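Local structure of probable 3-hydroxyisobutyrate dehydrogenase (Pseudomonas aeruginosa, 3OBB) at residues Gly214-Ala217 with Leu218-Asn222; Val227-Ala231 with Pro232-Asp236. The protein oxidises L-serine and methyl-L-serine with NAD(+) as the electron acceptor, and has low activity toward beta-hydroxyisobutyrate. All blocks are in the same frame, centred on the assembly; numbering follows the deposited sequence.

Both contacts are local turns of backbone, one following the other along the chain within the C-terminal family region, and both lie partly buried toward the same side of the subunit. Contact 1 is the short helix 216-220 with its cap, wedged between helices 168-196 and 201-209 and against a second subunit; its chemistry is helical hydrogen bonding, a buried amide and aromatic packing. Contact 2, in the loop before helix 243-260, meets no other subunit and relies on a serine hydroxyl, an arginine and a water to hold a beta turn to a 3-10 turn. Selenomethionine Met-228 joins them, its end packing on the backbone of Leu-218 to Tyr-221.

Contact 1. Residues Gly214-Ala217 with Leu218-Asn222; sequences GNWA and LEVYN
Asn-215 caps the first turn of helix 216-220, where amide hydrogens lack acceptors within the helix. Its OD1 accepts from Leu-218 N at 3.2 Å, with the donor well above the carbonyl plane, and more weakly from Ala-217 N. With chi1 at 67°, CG sits between backbone N and carbonyl carbon, folding the short amide back over the helix start; ND2, bonded to Thr-187 OG1 and Gly-213 O, fixes how the amide is turned. The first regular backbone bond runs from Glu-219 N to Asn-215 O, 3.0 Å; the next, from Val-220 N to Trp-216 O, is weak.

Van der Waals contacts follow. Leu-218 CD1 lies 3.5 Å from Asn-215 ND2, so one methyl of the leucine rests against the nitrogen end of the capping amide. One turn after Trp-216, Val-220 CG1 makes an apolar CH-pi contact over one face of the Trp-216 six-membered ring, 3.9 Å from its centroid. Tyr-221 lies alongside Trp-216, pointing the same way; the planes are inclined by 25°, near parallel, but are slid apart with little overlap, and the closest atoms are Trp-216 CH2 and Tyr-221 CD1 at 3.4 Å. The tyrosine hydroxyl reaches on to Asp-286.

Along helix 168-196, Leu-183 meets Asn-215 and small Ala-217, Leu-180 meets Trp-216 and Met-184 meets Tyr-221, while Leu-218 packs on helix 201-209 and on Leu-179 of the second subunit.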
ATOM      1  N   GLY A 214      12.505   4.717 -16.951  1.00 29.30           N
ATOM      2  CA  GLY A 214      12.631   3.625 -17.916  1.00 28.58           C
ATOM      3  C   GLY A 214      12.590   2.224 -17.323  1.00 28.13           C
ATOM      4  O   GLY A 214      13.171   1.956 -16.249  1.00 27.68           O
ATOM      5  N   ASN A 215      11.908   1.313 -18.016  1.00 27.81           N
ATOM      6  CA  ASN A 215      11.801  -0.065 -17.538  1.00 27.22           C
ATOM      7  C   ASN A 215      11.385  -1.024 -18.646  1.00 28.36           C
ATOM      8  O   ASN A 215      11.020  -0.614 -19.783  1.00 27.98           O
ATOM      9  CB  ASN A 215      10.862  -0.144 -16.332  1.00 26.48           C
ATOM     10  CG  ASN A 215       9.438   0.173 -16.705  1.00 27.67           C
ATOM     11  OD1 ASN A 215       8.796  -0.615 -17.362  1.00 30.47           O
ATOM     12  ND2 ASN A 215       8.958   1.348 -16.330  1.00 30.28           N
ATOM     13  N   TRP A 216      11.468  -2.310 -18.327  1.00 27.91           N
ATOM     14  CA  TRP A 216      11.122  -3.347 -19.272  1.00 29.38           C
ATOM     15  C   TRP A 216       9.712  -3.176 -19.881  1.00 29.63           C
ATOM     16  O   TRP A 216       9.543  -3.335 -21.091  1.00 30.82           O
ATOM     17  CB  TRP A 216      11.222  -4.686 -18.581  1.00 28.60           C
ATOM     18  CG  TRP A 216      11.079  -5.873 -19.505  1.00 31.83           C
ATOM     19  CD1 TRP A 216      12.074  -6.465 -20.231  1.00 29.44           C
ATOM     20  CD2 TRP A 216       9.860  -6.649 -19.763  1.00 29.37           C
ATOM     21  NE1 TRP A 216      11.559  -7.574 -20.894  1.00 33.10           N
ATOM     22  CE2 TRP A 216      10.216  -7.702 -20.626  1.00 30.00           C
ATOM     23  CE3 TRP A 216       8.521  -6.547 -19.326  1.00 29.64           C
ATOM     24  CZ2 TRP A 216       9.276  -8.659 -21.083  1.00 31.71           C
ATOM     25  CZ3 TRP A 216       7.588  -7.483 -19.766  1.00 29.23           C
ATOM     26  CH2 TRP A 216       7.971  -8.534 -20.627  1.00 30.12           C
ATOM     27  N   ALA A 217       8.711  -2.835 -19.062  1.00 29.63           N
ATOM     28  CA  ALA A 217       7.355  -2.691 -19.588  1.00 30.17           C
ATOM     29  C   ALA A 217       7.336  -1.619 -20.673  1.00 31.11           C
ATOM     30  O   ALA A 217       6.657  -1.781 -21.676  1.00 31.36           O
ATOM     31  CB  ALA A 217       6.373  -2.333 -18.511  1.00 29.39           C
ATOM     32  N   LEU A 218       8.056  -0.519 -20.435  1.00 30.44           N
ATOM     33  CA  LEU A 218       8.067   0.594 -21.364  1.00 30.89           C
ATOM     34  C   LEU A 218       8.866   0.254 -22.627  1.00 31.86           C
ATOM     35  O   LEU A 218       8.600   0.808 -23.701  1.00 31.98           O
ATOM     36  CB  LEU A 218       8.643   1.850 -20.696  1.00 30.38           C
ATOM     37  CG  LEU A 218       7.721   2.647 -19.754  1.00 28.05           C
ATOM     38  CD1 LEU A 218       8.550   3.656 -18.941  1.00 27.63           C
ATOM     39  CD2 LEU A 218       6.557   3.395 -20.467  1.00 22.30           C
ATOM     40  N   GLU A 219       9.830  -0.662 -22.512  1.00 31.59           N
ATOM     41  CA  GLU A 219      10.654  -1.006 -23.680  1.00 32.93           C
ATOM     42  C   GLU A 219       9.894  -1.908 -24.637  1.00 33.49           C
ATOM     43  O   GLU A 219      10.066  -1.824 -25.834  1.00 34.13           O
ATOM     44  CB  GLU A 219      11.956  -1.707 -23.250  1.00 32.86           C
ATOM     45  CG  GLU A 219      12.923  -0.820 -22.500  1.00 31.63           C
ATOM     46  CD  GLU A 219      13.652   0.138 -23.436  1.00 37.44           C
ATOM     47  OE1 GLU A 219      13.937   1.286 -23.045  1.00 38.95           O
ATOM     48  OE2 GLU A 219      13.966  -0.252 -24.560  1.00 38.62           O
ATOM     49  N   VAL A 220       9.050  -2.786 -24.098  1.00 34.14           N
ATOM     50  CA  VAL A 220       8.682  -3.986 -24.827  1.00 34.62           C
ATOM     51  C   VAL A 220       7.239  -4.400 -24.569  1.00 34.09           C
ATOM     52  O   VAL A 220       6.722  -5.294 -25.221  1.00 34.56           O
ATOM     53  CB  VAL A 220       9.796  -5.066 -24.495  1.00 36.56           C
ATOM     54  CG1 VAL A 220       9.288  -6.390 -23.933  1.00 35.53           C
ATOM     55  CG2 VAL A 220      10.884  -5.177 -25.639  1.00 37.62           C
ATOM     56  N   TYR A 221       6.551  -3.727 -23.647  1.00 32.50           N
ATOM     57  CA  TYR A 221       5.268  -4.270 -23.193  1.00 31.90           C
ATOM     58  C   TYR A 221       4.369  -3.189 -22.587  1.00 30.82           C
ATOM     59  O   TYR A 221       3.915  -3.311 -21.437  1.00 28.92           O
ATOM     60  CB  TYR A 221       5.564  -5.315 -22.129  1.00 31.06           C
ATOM     61  CG  TYR A 221       4.728  -6.550 -22.132  1.00 30.76           C
ATOM     62  CD1 TYR A 221       5.291  -7.769 -22.531  1.00 31.80           C
ATOM     63  CD2 TYR A 221       3.401  -6.535 -21.685  1.00 30.62           C
ATOM     64  CE1 TYR A 221       4.570  -8.922 -22.519  1.00 33.78           C
ATOM     65  CE2 TYR A 221       2.642  -7.704 -21.679  1.00 32.65           C
ATOM     66  CZ  TYR A 221       3.246  -8.905 -22.071  1.00 34.16           C
ATOM     67  OH  TYR A 221       2.545 -10.094 -22.044  1.00 32.15           O
ATOM     68  N   ASN A 222       4.116  -2.137 -23.357  1.00 30.76           N
ATOM     69  CA  ASN A 222       3.444  -0.963 -22.804  1.00 30.39           C
ATOM     70  C   ASN A 222       1.971  -1.271 -22.493  1.00 29.50           C
ATOM     71  O   ASN A 222       1.282  -1.809 -23.351  1.00 30.76           O
ATOM     72  CB  ASN A 222       3.607   0.233 -23.757  1.00 30.65           C
ATOM     73  CG  ASN A 222       3.071   1.529 -23.142  1.00 33.11           C
ATOM     74  OD1 ASN A 222       1.842   1.648 -22.894  1.00 32.15           O
ATOM     75  ND2 ASN A 222       3.985   2.479 -22.818  1.00 29.09           N
TER

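Contact 2. Residues Val227-Ala231 with Pro232-Asp236; sequences VMENA and PASRD
Ser-234 reaches back across the turn to donate from OG to Met-228 O, 2.7 Å away, coming from above the carbonyl plane. The same oxygen accepts from Ala-231 N on the opposite face, closing the type I beta turn of Met-228 to Ala-231, so two bonds grip it. A serine suits this place because its hydroxyl can donate and accept at once: with OG anti to its own carbonyl carbon (chi1 -62°), it gives its proton to Met-228 O and accepts from Gly-226 N. The backbone adds a bond from Ser-234 N to Ala-231 O, 3.1 Å long.

Arg-235 forms the second link. Its chain, extended from CG to NE, carries NH1 to Asn-230 O at 3.0 Å, a weak bond with the oxygen near the guanidinium plane. Pro-232 CA lies over the centre of one face of that group, 3.6 Å above its plane. A water accepts from NH1 and donates to Glu-229 O and Ala-231 O, tying three residues together.

Farther out, Pro-232, whose ring restricts phi and suits the first position of the 3-10 segment 232-234, packs on Tyr-221 and Asp-286. The loop runs from helix 216-220 to helix 243-260, and Val-227 packs against Ala-201 and Ala-205 of helix 201-209.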
ATOM      1  N   VAL A 227      -0.347   2.133 -27.806  1.00 35.03           N
ATOM      2  CA  VAL A 227       1.037   2.601 -27.734  1.00 35.50           C
ATOM      3  C   VAL A 227       1.985   1.681 -28.508  1.00 37.49           C
ATOM      4  O   VAL A 227       2.683   2.140 -29.427  1.00 37.96           O
ATOM      5  CB  VAL A 227       1.508   2.919 -26.301  1.00 35.16           C
ATOM      6  CG1 VAL A 227       3.022   3.241 -26.282  1.00 33.61           C
ATOM      7  CG2 VAL A 227       0.739   4.132 -25.793  1.00 32.79           C
HETATM    8  N   MSE A 228       1.977   0.387 -28.191  1.00 37.39           N
HETATM    9  CA  MSE A 228       2.692  -0.589 -29.026  1.00 40.70           C
HETATM   10  C   MSE A 228       1.669  -1.472 -29.678  1.00 40.38           C
HETATM   11  O   MSE A 228       0.923  -2.179 -28.996  1.00 40.14           O
HETATM   12  CB  MSE A 228       3.622  -1.469 -28.207  1.00 39.15           C
HETATM   13  CG  MSE A 228       4.814  -0.749 -27.686  1.00 42.46           C
HETATM   14 SE   MSE A 228       5.819  -1.957 -26.522  0.80 44.43          SE
HETATM   15  CE  MSE A 228       7.070  -0.605 -26.082  1.00 36.31           C
ATOM     16  N   GLU A 229       1.597  -1.426 -30.992  1.00 41.65           N
ATOM     17  CA  GLU A 229       0.549  -2.155 -31.663  1.00 43.17           C
ATOM     18  C   GLU A 229       0.651  -3.687 -31.497  1.00 42.85           C
ATOM     19  O   GLU A 229      -0.389  -4.360 -31.548  1.00 43.42           O
ATOM     20  CB  GLU A 229       0.445  -1.727 -33.135  1.00 45.26           C
ATOM     21  CG  GLU A 229      -0.500  -0.544 -33.393  1.00 47.49           C
ATOM     22  CD  GLU A 229      -1.968  -0.828 -33.038  1.00 48.63           C
ATOM     23  OE1 GLU A 229      -2.629   0.076 -32.485  1.00 50.53           O
ATOM     24  OE2 GLU A 229      -2.475  -1.939 -33.307  1.00 51.32           O
ATOM     25  N   ASN A 230       1.863  -4.224 -31.266  1.00 41.77           N
ATOM     26  CA  ASN A 230       2.044  -5.686 -31.058  1.00 42.15           C
ATOM     27  C   ASN A 230       1.927  -6.193 -29.617  1.00 40.71           C
ATOM     28  O   ASN A 230       2.141  -7.397 -29.366  1.00 41.20           O
ATOM     29  CB  ASN A 230       3.344  -6.256 -31.712  1.00 43.23           C
ATOM     30  CG  ASN A 230       4.665  -5.737 -31.066  1.00 46.09           C
ATOM     31  OD1 ASN A 230       4.679  -5.124 -29.979  1.00 46.99           O
ATOM     32  ND2 ASN A 230       5.792  -5.999 -31.760  1.00 48.59           N
ATOM     33  N   ALA A 231       1.627  -5.281 -28.686  1.00 38.45           N
ATOM     34  CA  ALA A 231       1.506  -5.609 -27.270  1.00 36.87           C
ATOM     35  C   ALA A 231       0.079  -6.054 -26.963  1.00 36.20           C
ATOM     36  O   ALA A 231      -0.851  -5.658 -27.673  1.00 37.04           O
ATOM     37  CB  ALA A 231       1.894  -4.384 -26.404  1.00 34.90           C
ATOM     38  N   PRO A 232      -0.110  -6.871 -25.910  1.00 35.29           N
ATOM     39  CA  PRO A 232      -1.481  -7.261 -25.527  1.00 35.20           C
ATOM     40  C   PRO A 232      -2.465  -6.092 -25.354  1.00 34.72           C
ATOM     41  O   PRO A 232      -3.643  -6.263 -25.625  1.00 35.19           O
ATOM     42  CB  PRO A 232      -1.283  -7.992 -24.199  1.00 34.09           C
ATOM     43  CG  PRO A 232       0.095  -8.604 -24.338  1.00 34.70           C
ATOM     44  CD  PRO A 232       0.903  -7.529 -25.050  1.00 34.94           C
ATOM     45  N   ALA A 233      -1.993  -4.925 -24.928  1.00 34.23           N
ATOM     46  CA  ALA A 233      -2.895  -3.792 -24.696  1.00 34.27           C
ATOM     47  C   ALA A 233      -3.626  -3.332 -25.954  1.00 34.83           C
ATOM     48  O   ALA A 233      -4.725  -2.784 -25.877  1.00 35.89           O
ATOM     49  CB  ALA A 233      -2.152  -2.634 -24.041  1.00 32.69           C
ATOM     50  N   SER A 234      -3.019  -3.569 -27.111  1.00 35.99           N
ATOM     51  CA  SER A 234      -3.575  -3.136 -28.379  1.00 36.74           C
ATOM     52  C   SER A 234      -4.534  -4.152 -28.980  1.00 38.19           C
ATOM     53  O   SER A 234      -5.076  -3.924 -30.057  1.00 39.04           O
ATOM     54  CB  SER A 234      -2.464  -2.769 -29.376  1.00 37.22           C
ATOM     55  OG  SER A 234      -1.682  -1.667 -28.901  1.00 35.38           O
ATOM     56  N   ARG A 235      -4.754  -5.271 -28.288  1.00 38.41           N
ATOM     57  CA  ARG A 235      -5.723  -6.276 -28.740  1.00 39.41           C
ATOM     58  C   ARG A 235      -6.531  -6.735 -27.531  1.00 39.82           C
ATOM     59  O   ARG A 235      -6.769  -7.946 -27.319  1.00 40.20           O
ATOM     60  CB  ARG A 235      -5.022  -7.454 -29.423  1.00 39.57           C
ATOM     61  CG  ARG A 235      -3.937  -8.094 -28.562  1.00 38.89           C
ATOM     62  CD  ARG A 235      -3.207  -9.214 -29.316  1.00 39.37           C
ATOM     63  NE  ARG A 235      -2.406 -10.023 -28.395  1.00 35.96           N
ATOM     64  CZ  ARG A 235      -1.121  -9.840 -28.130  1.00 34.95           C
ATOM     65  NH1 ARG A 235      -0.419  -8.847 -28.692  1.00 32.87           N
ATOM     66  NH2 ARG A 235      -0.531 -10.659 -27.287  1.00 34.78           N
ATOM     67  N   ASP A 236      -6.924  -5.756 -26.718  1.00 40.00           N
ATOM     68  CA  ASP A 236      -7.849  -5.989 -25.627  1.00 40.42           C
ATOM     69  C   ASP A 236      -7.297  -6.966 -24.579  1.00 38.36           C
ATOM     70  O   ASP A 236      -8.045  -7.764 -24.003  1.00 37.81           O
ATOM     71  CB  ASP A 236      -9.161  -6.537 -26.192  1.00 42.84           C
ATOM     72  CG  ASP A 236     -10.340  -5.647 -25.851  1.00 49.53           C
ATOM     73  OD1 ASP A 236     -10.474  -5.266 -24.641  1.00 53.33           O
ATOM     74  OD2 ASP A 236     -11.089  -5.296 -26.813  1.00 54.96           O
TER
HETATM   75  O   HOH W   1      -1.589  -6.646 -30.432  1.00 44.36           O